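Side-chain contacts in cytochrome c XoxG (Methylobacterium extorquens, PDB 6ONQ), which carries a covalently attached heme c and probably transfers electrons in lanthanide-dependent methanol oxidation: residues 47-52 / 69-74; 84-89 / 153-158. One frame throughout, in Å; residues are numbered along the deposited sequence.

Interaction 1. Residues 47-52 / 69-74; sequences PVLKAA and PTFHIT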
ATOM      1  N   PRO A  47      -2.249  14.620   8.575  1.00 38.76           N
ATOM      2  CA  PRO A  47      -0.866  14.321   8.992  1.00 28.69           C
ATOM      3  C   PRO A  47      -0.284  13.084   8.327  1.00 29.46           C
ATOM      4  O   PRO A  47       0.884  13.093   7.915  1.00 21.49           O
ATOM      5  CB  PRO A  47      -0.997  14.147  10.508  1.00 24.71           C
ATOM      6  CG  PRO A  47      -2.224  14.922  10.872  1.00 27.55           C
ATOM      7  CD  PRO A  47      -3.153  14.777   9.731  1.00 27.81           C
ATOM      8  N   VAL A  48      -1.071  12.012   8.215  1.00 26.87           N
ATOM      9  CA  VAL A  48      -0.596  10.817   7.528  1.00 24.73           C
ATOM     10  C   VAL A  48      -0.404  11.090   6.042  1.00 24.00           C
ATOM     11  O   VAL A  48       0.594  10.670   5.446  1.00 33.08           O
ATOM     12  CB  VAL A  48      -1.558   9.644   7.769  1.00 24.35           C
ATOM     13  CG1 VAL A  48      -1.193   8.485   6.871  1.00 26.15           C
ATOM     14  CG2 VAL A  48      -1.504   9.219   9.218  1.00 26.06           C
ATOM     15  N   LEU A  49      -1.349  11.799   5.420  1.00 19.72           N
ATOM     16  CA  LEU A  49      -1.194  12.168   4.014  1.00 20.07           C
ATOM     17  C   LEU A  49       0.028  13.054   3.792  1.00 24.09           C
ATOM     18  O   LEU A  49       0.776  12.857   2.828  1.00 39.44           O
ATOM     19  CB  LEU A  49      -2.460  12.866   3.515  1.00 27.76           C
ATOM     20  CG  LEU A  49      -2.414  13.650   2.202  1.00 23.36           C
ATOM     21  CD1 LEU A  49      -1.997  12.761   1.048  1.00 23.83           C
ATOM     22  CD2 LEU A  49      -3.762  14.291   1.925  1.00 18.13           C
ATOM     23  N   LYS A  50       0.247  14.040   4.662  1.00 27.68           N
ATOM     24  CA  LYS A  50       1.389  14.932   4.480  1.00 26.97           C
ATOM     25  C   LYS A  50       2.707  14.173   4.575  1.00 26.87           C
ATOM     26  O   LYS A  50       3.650  14.456   3.826  1.00 33.46           O
ATOM     27  CB  LYS A  50       1.347  16.063   5.507  1.00 38.54           C
ATOM     28  CG  LYS A  50       2.353  17.188   5.257  1.00 38.77           C
ATOM     29  CD  LYS A  50       2.999  17.648   6.567  1.00 60.72           C
ATOM     30  CE  LYS A  50       3.212  19.162   6.607  1.00 58.38           C
ATOM     31  NZ  LYS A  50       3.233  19.686   8.013  1.00 61.78           N
ATOM     32  N   ALA A  51       2.796  13.201   5.488  1.00 32.36           N
ATOM     33  CA  ALA A  51       4.024  12.419   5.597  1.00 25.85           C
ATOM     34  C   ALA A  51       4.216  11.475   4.426  1.00 23.19           C
ATOM     35  O   ALA A  51       5.321  10.951   4.262  1.00 23.16           O
ATOM     36  CB  ALA A  51       4.049  11.614   6.894  1.00 10.00           C
ATOM     37  N   ALA A  52       3.177  11.255   3.615  1.00 22.91           N
ATOM     38  CA  ALA A  52       3.241  10.382   2.450  1.00 26.70           C
ATOM     39  C   ALA A  52       3.387  11.147   1.143  1.00 29.50           C
ATOM     40  O   ALA A  52       3.206  10.560   0.072  1.00 42.78           O
ATOM     41  CB  ALA A  52       2.002   9.488   2.380  1.00 20.92           C
ATOM     42  N   PRO A  69       8.616   3.931   0.430  1.00 20.10           N
ATOM     43  CA  PRO A  69       7.673   3.919  -0.691  1.00 13.76           C
ATOM     44  C   PRO A  69       6.396   4.671  -0.362  1.00 21.70           C
ATOM     45  O   PRO A  69       5.974   4.746   0.794  1.00 21.92           O
ATOM     46  CB  PRO A  69       7.391   2.427  -0.904  1.00 10.07           C
ATOM     47  CG  PRO A  69       8.538   1.728  -0.295  1.00 15.29           C
ATOM     48  CD  PRO A  69       8.982   2.574   0.861  1.00 18.17           C
ATOM     49  N   THR A  70       5.777   5.229  -1.401  1.00 14.20           N
ATOM     50  CA  THR A  70       4.531   5.958  -1.239  1.00 18.32           C
ATOM     51  C   THR A  70       3.728   5.856  -2.525  1.00 20.68           C
ATOM     52  O   THR A  70       4.197   5.327  -3.537  1.00 22.08           O
ATOM     53  CB  THR A  70       4.766   7.429  -0.855  1.00 15.50           C
ATOM     54  OG1 THR A  70       3.576   7.957  -0.278  1.00 13.48           O
ATOM     55  CG2 THR A  70       5.121   8.273  -2.059  1.00 22.18           C
ATOM     56  N   PHE A  71       2.503   6.370  -2.468  1.00 19.69           N
ATOM     57  CA  PHE A  71       1.567   6.315  -3.574  1.00 23.56           C
ATOM     58  C   PHE A  71       1.620   7.594  -4.405  1.00 29.01           C
ATOM     59  O   PHE A  71       2.425   8.498  -4.166  1.00 34.44           O
ATOM     60  CB  PHE A  71       0.161   6.083  -3.042  1.00 27.92           C
ATOM     61  CG  PHE A  71      -0.221   7.025  -1.950  1.00 28.75           C
ATOM     62  CD1 PHE A  71      -0.643   8.306  -2.240  1.00 23.43           C
ATOM     63  CD2 PHE A  71      -0.149   6.633  -0.628  1.00 25.67           C
ATOM     64  CE1 PHE A  71      -0.999   9.170  -1.231  1.00 23.78           C
ATOM     65  CE2 PHE A  71      -0.508   7.496   0.382  1.00 21.97           C
ATOM     66  CZ  PHE A  71      -0.931   8.764   0.081  1.00 13.49           C
ATOM     67  N   HIS A  72       0.732   7.662  -5.402  1.00 32.98           N
ATOM     68  CA  HIS A  72       0.623   8.839  -6.263  1.00 27.82           C
ATOM     69  C   HIS A  72      -0.719   8.744  -6.986  1.00 28.71           C
ATOM     70  O   HIS A  72      -0.829   8.038  -7.991  1.00 42.42           O
ATOM     71  CB  HIS A  72       1.776   8.928  -7.245  1.00 22.49           C
ATOM     72  CG  HIS A  72       1.734  10.154  -8.100  1.00 39.02           C
ATOM     73  ND1 HIS A  72       2.054  10.140  -9.441  1.00 52.35           N
ATOM     74  CD2 HIS A  72       1.403  11.432  -7.808  1.00 37.81           C
ATOM     75  CE1 HIS A  72       1.928  11.357  -9.936  1.00 41.29           C
ATOM     76  NE2 HIS A  72       1.531  12.159  -8.966  1.00 48.21           N
ATOM     77  N   ILE A  73      -1.719   9.452  -6.460  1.00 27.07           N
ATOM     78  CA  ILE A  73      -3.058   9.524  -7.033  1.00 34.65           C
ATOM     79  C   ILE A  73      -3.153  10.769  -7.901  1.00 40.95           C
ATOM     80  O   ILE A  73      -2.565  11.810  -7.584  1.00 32.32           O
ATOM     81  CB  ILE A  73      -4.134   9.542  -5.933  1.00 34.45           C
ATOM     82  CG1 ILE A  73      -3.747   8.612  -4.787  1.00 33.33           C
ATOM     83  CG2 ILE A  73      -5.479   9.150  -6.484  1.00 41.58           C
ATOM     84  CD1 ILE A  73      -3.608   7.188  -5.186  1.00 20.34           C
ATOM     85  N   THR A  74      -3.902  10.669  -8.998  1.00 52.84           N
ATOM     86  CA  THR A  74      -3.977  11.740  -9.978  1.00 49.30           C
ATOM     87  C   THR A  74      -5.388  11.807 -10.557  1.00 58.93           C
ATOM     88  O   THR A  74      -6.231  10.939 -10.303  1.00 50.71           O
ATOM     89  CB  THR A  74      -2.920  11.547 -11.072  1.00 57.81           C
ATOM     90  OG1 THR A  74      -2.773  10.146 -11.352  1.00 57.81           O
ATOM     91  CG2 THR A  74      -1.572  12.118 -10.614  1.00 44.29           C
TER
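The ring of F71 meets the methyl of A52 at its far end, with A52 CB 3.8 Å from F71 CE2. CB lies obliquely to the ring, about equally near CE2 and CZ. L49 adds a looser touch. Its CD1 comes up to the edge of the same ring, near the ring plane, and stops 4.2 Å from F71 CZ. The CA-CB bond of L49 does not aim at 69-74; the end of the side chain bends in. F71 CG sits between the backbone N and the carbonyl carbon (chi1 50°), and this carries the ring to L49 and A52.

T70 supplies the polar half. Its hydroxyl donates to the backbone carbonyl of A52, with T70 OG1 2.7 Å from A52 O. The C=O...OG1 angle is 124°, and OG1 is tilted 22° from the carbonyl plane. The same OG1 lies over one face of the F71 ring, offset toward the rim. The N of A52 bonds L49 O and, weakly, V48 O.

The contact ties helix 46-51 and the residue that follows it to strand 69-74, an inner strand of the small antiparallel sheet. Helix 156-167 backs it: V161 and A165 touch F71, and R164 touches A52. R164 also hydrogen-bonds P69 O. The site lies away from the heme-binding residues.

The T70 hydroxyl thus gives the carbonyl of buried A52 a hydrogen-bond partner, while the surrounding contact is apolar and consists of a methyl and a leucine branch against one ring.

Interaction 2. Residues 84-89 / 153-158; sequences TYSGYR and MCYAND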
ATOM      1  N   THR A  84       0.092   1.125  -6.104  1.00 22.66           N
ATOM      2  CA  THR A  84      -1.213   1.113  -5.454  1.00 16.04           C
ATOM      3  C   THR A  84      -2.138   0.115  -6.139  1.00 27.07           C
ATOM      4  O   THR A  84      -2.797  -0.694  -5.475  1.00 32.38           O
ATOM      5  CB  THR A  84      -1.833   2.509  -5.440  1.00 22.92           C
ATOM      6  OG1 THR A  84      -0.976   3.414  -4.731  1.00 21.10           O
ATOM      7  CG2 THR A  84      -3.181   2.471  -4.748  1.00 17.87           C
ATOM      8  N   TYR A  85      -2.186   0.147  -7.475  1.00 36.58           N
ATOM      9  CA  TYR A  85      -2.978  -0.830  -8.220  1.00 32.74           C
ATOM     10  C   TYR A  85      -2.528  -2.252  -7.896  1.00 27.62           C
ATOM     11  O   TYR A  85      -3.332  -3.089  -7.468  1.00 30.04           O
ATOM     12  CB  TYR A  85      -2.875  -0.546  -9.727  1.00 35.71           C
ATOM     13  CG  TYR A  85      -3.470  -1.614 -10.626  1.00 47.22           C
ATOM     14  CD1 TYR A  85      -4.838  -1.652 -10.894  1.00 44.55           C
ATOM     15  CD2 TYR A  85      -2.662  -2.583 -11.215  1.00 49.20           C
ATOM     16  CE1 TYR A  85      -5.382  -2.631 -11.716  1.00 55.62           C
ATOM     17  CE2 TYR A  85      -3.198  -3.565 -12.038  1.00 62.16           C
ATOM     18  CZ  TYR A  85      -4.557  -3.584 -12.285  1.00 68.27           C
ATOM     19  OH  TYR A  85      -5.088  -4.560 -13.103  1.00 65.21           O
ATOM     20  N   SER A  86      -1.233  -2.528  -8.060  1.00 23.33           N
ATOM     21  CA  SER A  86      -0.724  -3.877  -7.845  1.00 22.95           C
ATOM     22  C   SER A  86      -0.952  -4.340  -6.410  1.00 32.70           C
ATOM     23  O   SER A  86      -1.343  -5.490  -6.174  1.00 34.97           O
ATOM     24  CB  SER A  86       0.759  -3.929  -8.202  1.00 28.36           C
ATOM     25  OG  SER A  86       1.326  -5.166  -7.819  1.00 45.45           O
ATOM     26  N   GLY A  87      -0.717  -3.453  -5.438  1.00 28.52           N
ATOM     27  CA  GLY A  87      -0.897  -3.814  -4.041  1.00 14.00           C
ATOM     28  C   GLY A  87      -2.331  -4.137  -3.669  1.00 14.52           C
ATOM     29  O   GLY A  87      -2.567  -4.989  -2.809  1.00 12.19           O
ATOM     30  N   TYR A  88      -3.303  -3.459  -4.290  1.00 20.88           N
ATOM     31  CA  TYR A  88      -4.699  -3.845  -4.099  1.00 21.35           C
ATOM     32  C   TYR A  88      -4.894  -5.316  -4.442  1.00 28.39           C
ATOM     33  O   TYR A  88      -5.454  -6.087  -3.653  1.00 21.52           O
ATOM     34  CB  TYR A  88      -5.630  -2.968  -4.949  1.00 16.72           C
ATOM     35  CG  TYR A  88      -7.103  -3.376  -4.876  1.00 31.49           C
ATOM     36  CD1 TYR A  88      -7.603  -4.413  -5.661  1.00 31.88           C
ATOM     37  CD2 TYR A  88      -7.994  -2.724  -4.023  1.00 37.09           C
ATOM     38  CE1 TYR A  88      -8.937  -4.798  -5.589  1.00 31.23           C
ATOM     39  CE2 TYR A  88      -9.336  -3.105  -3.948  1.00 35.84           C
ATOM     40  CZ  TYR A  88      -9.800  -4.144  -4.736  1.00 43.24           C
ATOM     41  OH  TYR A  88     -11.123  -4.539  -4.680  1.00 43.28           O
ATOM     42  N   ARG A  89      -4.415  -5.727  -5.615  1.00 24.62           N
ATOM     43  CA  ARG A  89      -4.684  -7.086  -6.059  1.00 22.44           C
ATOM     44  C   ARG A  89      -4.000  -8.098  -5.154  1.00 25.71           C
ATOM     45  O   ARG A  89      -4.617  -9.091  -4.748  1.00 31.87           O
ATOM     46  CB  ARG A  89      -4.269  -7.245  -7.523  1.00 26.54           C
ATOM     47  CG  ARG A  89      -5.219  -6.497  -8.474  1.00 51.09           C
ATOM     48  CD  ARG A  89      -4.805  -6.550  -9.946  1.00 74.61           C
ATOM     49  NE  ARG A  89      -3.357  -6.534 -10.125  1.00 69.48           N
ATOM     50  CZ  ARG A  89      -2.665  -7.535 -10.662  1.00 87.36           C
ATOM     51  NH1 ARG A  89      -3.302  -8.629 -11.075  1.00 70.48           N
ATOM     52  NH2 ARG A  89      -1.344  -7.443 -10.785  1.00 63.69           N
ATOM     53  N   MET A 153       6.223 -11.775  -0.392  1.00 16.90           N
ATOM     54  CA  MET A 153       7.325 -10.892  -0.036  1.00 22.28           C
ATOM     55  C   MET A 153       7.784 -10.041  -1.209  1.00 20.34           C
ATOM     56  O   MET A 153       8.205  -8.900  -1.009  1.00 33.07           O
ATOM     57  CB  MET A 153       8.499 -11.695   0.514  1.00 17.27           C
ATOM     58  CG  MET A 153       8.225 -12.343   1.849  1.00 18.23           C
ATOM     59  SD  MET A 153       7.467 -11.243   3.061  1.00 19.38           S
ATOM     60  CE  MET A 153       8.813 -10.114   3.404  1.00 27.52           C
ATOM     61  N   CYS A 154       7.704 -10.557  -2.433  1.00 22.60           N
ATOM     62  CA  CYS A 154       8.155  -9.763  -3.571  1.00 18.43           C
ATOM     63  C   CYS A 154       7.213  -8.625  -3.889  1.00 12.46           C
ATOM     64  O   CYS A 154       7.541  -7.791  -4.733  1.00 31.41           O
ATOM     65  CB  CYS A 154       8.322 -10.643  -4.814  1.00 25.23           C
ATOM     66  SG  CYS A 154       9.520 -11.976  -4.606  1.00 53.87           S
ATOM     67  N   TYR A 155       6.046  -8.586  -3.261  1.00 22.94           N
ATOM     68  CA  TYR A 155       5.106  -7.494  -3.433  1.00 22.58           C
ATOM     69  C   TYR A 155       4.869  -6.759  -2.125  1.00 14.99           C
ATOM     70  O   TYR A 155       3.817  -6.141  -1.944  1.00 21.41           O
ATOM     71  CB  TYR A 155       3.803  -8.028  -4.027  1.00 26.78           C
ATOM     72  CG  TYR A 155       4.068  -8.807  -5.293  1.00 40.45           C
ATOM     73  CD1 TYR A 155       4.288  -8.151  -6.498  1.00 41.97           C
ATOM     74  CD2 TYR A 155       4.141 -10.195  -5.279  1.00 40.58           C
ATOM     75  CE1 TYR A 155       4.548  -8.853  -7.654  1.00 51.11           C
ATOM     76  CE2 TYR A 155       4.399 -10.905  -6.433  1.00 47.98           C
ATOM     77  CZ  TYR A 155       4.603 -10.230  -7.618  1.00 53.56           C
ATOM     78  OH  TYR A 155       4.859 -10.940  -8.770  1.00 65.94           O
ATOM     79  N   ALA A 156       5.849  -6.808  -1.218  1.00 19.42           N
ATOM     80  CA  ALA A 156       5.730  -6.144   0.077  1.00 13.73           C
ATOM     81  C   ALA A 156       5.573  -4.637  -0.074  1.00 16.39           C
ATOM     82  O   ALA A 156       4.761  -4.020   0.622  1.00 14.54           O
ATOM     83  CB  ALA A 156       6.954  -6.460   0.929  1.00 12.55           C
ATOM     84  N   ASN A 157       6.348  -4.026  -0.973  1.00 19.16           N
ATOM     85  CA  ASN A 157       6.196  -2.596  -1.219  1.00 14.92           C
ATOM     86  C   ASN A 157       4.829  -2.281  -1.810  1.00 17.58           C
ATOM     87  O   ASN A 157       4.233  -1.246  -1.495  1.00 17.52           O
ATOM     88  CB  ASN A 157       7.302  -2.101  -2.147  1.00 16.86           C
ATOM     89  CG  ASN A 157       8.664  -2.118  -1.486  1.00 25.57           C
ATOM     90  OD1 ASN A 157       8.782  -2.301  -0.271  1.00 26.14           O
ATOM     91  ND2 ASN A 157       9.707  -1.914  -2.285  1.00 38.63           N
ATOM     92  N   ASP A 158       4.322  -3.152  -2.677  1.00 18.42           N
ATOM     93  CA  ASP A 158       2.990  -2.945  -3.227  1.00 18.15           C
ATOM     94  C   ASP A 158       1.940  -2.936  -2.120  1.00 16.35           C
ATOM     95  O   ASP A 158       1.078  -2.051  -2.066  1.00 19.33           O
ATOM     96  CB  ASP A 158       2.690  -4.031  -4.256  1.00 26.32           C
ATOM     97  CG  ASP A 158       3.791  -4.169  -5.303  1.00 38.56           C
ATOM     98  OD1 ASP A 158       4.991  -4.122  -4.935  1.00 35.48           O
ATOM     99  OD2 ASP A 158       3.451  -4.333  -6.498  1.00 41.50           O
TER
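This is a close, buried helix-to-helix contact between 84-89 in helix 82-94 and 153-158 at the start of helix 156-167. G87 and D158 mark the nearest approach of the backbones, with their CA atoms 4.1 Å apart. G87 has no side chain, so the D158 backbone can lie directly against it. G87 CA points a hydrogen at the D158 carbonyl in a CA-H...O contact, 3.3 Å from CA to D158 O and with 151° at the hydrogen. D158 CB also rests on G87, 3.6 Å from its CA.

One residue earlier, S86 donates a hydrogen bond to the D158 carboxylate, S86 OG to D158 OD2 at 2.6 Å. OD2 takes it on its anti lone pair, the one away from the other oxygen. S86 OG is anti to the backbone N (chi1 171°), which turns it toward the carboxylate.

Both segments resemble the cbb3-type oxidase subunit III family, of the cytochrome c clan. In class I cytochromes c the N- and C-terminal helices cross at a glycine, and this pair is consistent with that crossing. Helix 82-94 runs on to C95, which is bound covalently to heme c.

Y155, the N-cap residue of helix 156-167, presents its ring edge to D158 OD2, in plane. Its hydroxyl is hydrogen-bonded to E190, and R90 makes a cation-pi contact with its ring. C154 is joined to C193 by a disulfide.

The two contacts come in series along the chain: interaction 1 closes before interaction 2 opens. Their centres are about 16 Å apart, yet they touch. F71 CB lies 3.4 Å from T84 OG1, and P69 CG lies 4.0 Å from N157 CG. Strand 69-74 therefore packs on T84 and N157, which lie in the two segments of interaction 2. Helix 156-167 takes part in interaction 2 and lies against interaction 1 through V161, R164 and A165. Interaction 2 joins helices 82-94 and 156-167; interaction 1 joins helix 46-51 to the four-stranded sheet. Through these side chains the sheet and helix 46-51 pack against the helices that meet in interaction 2.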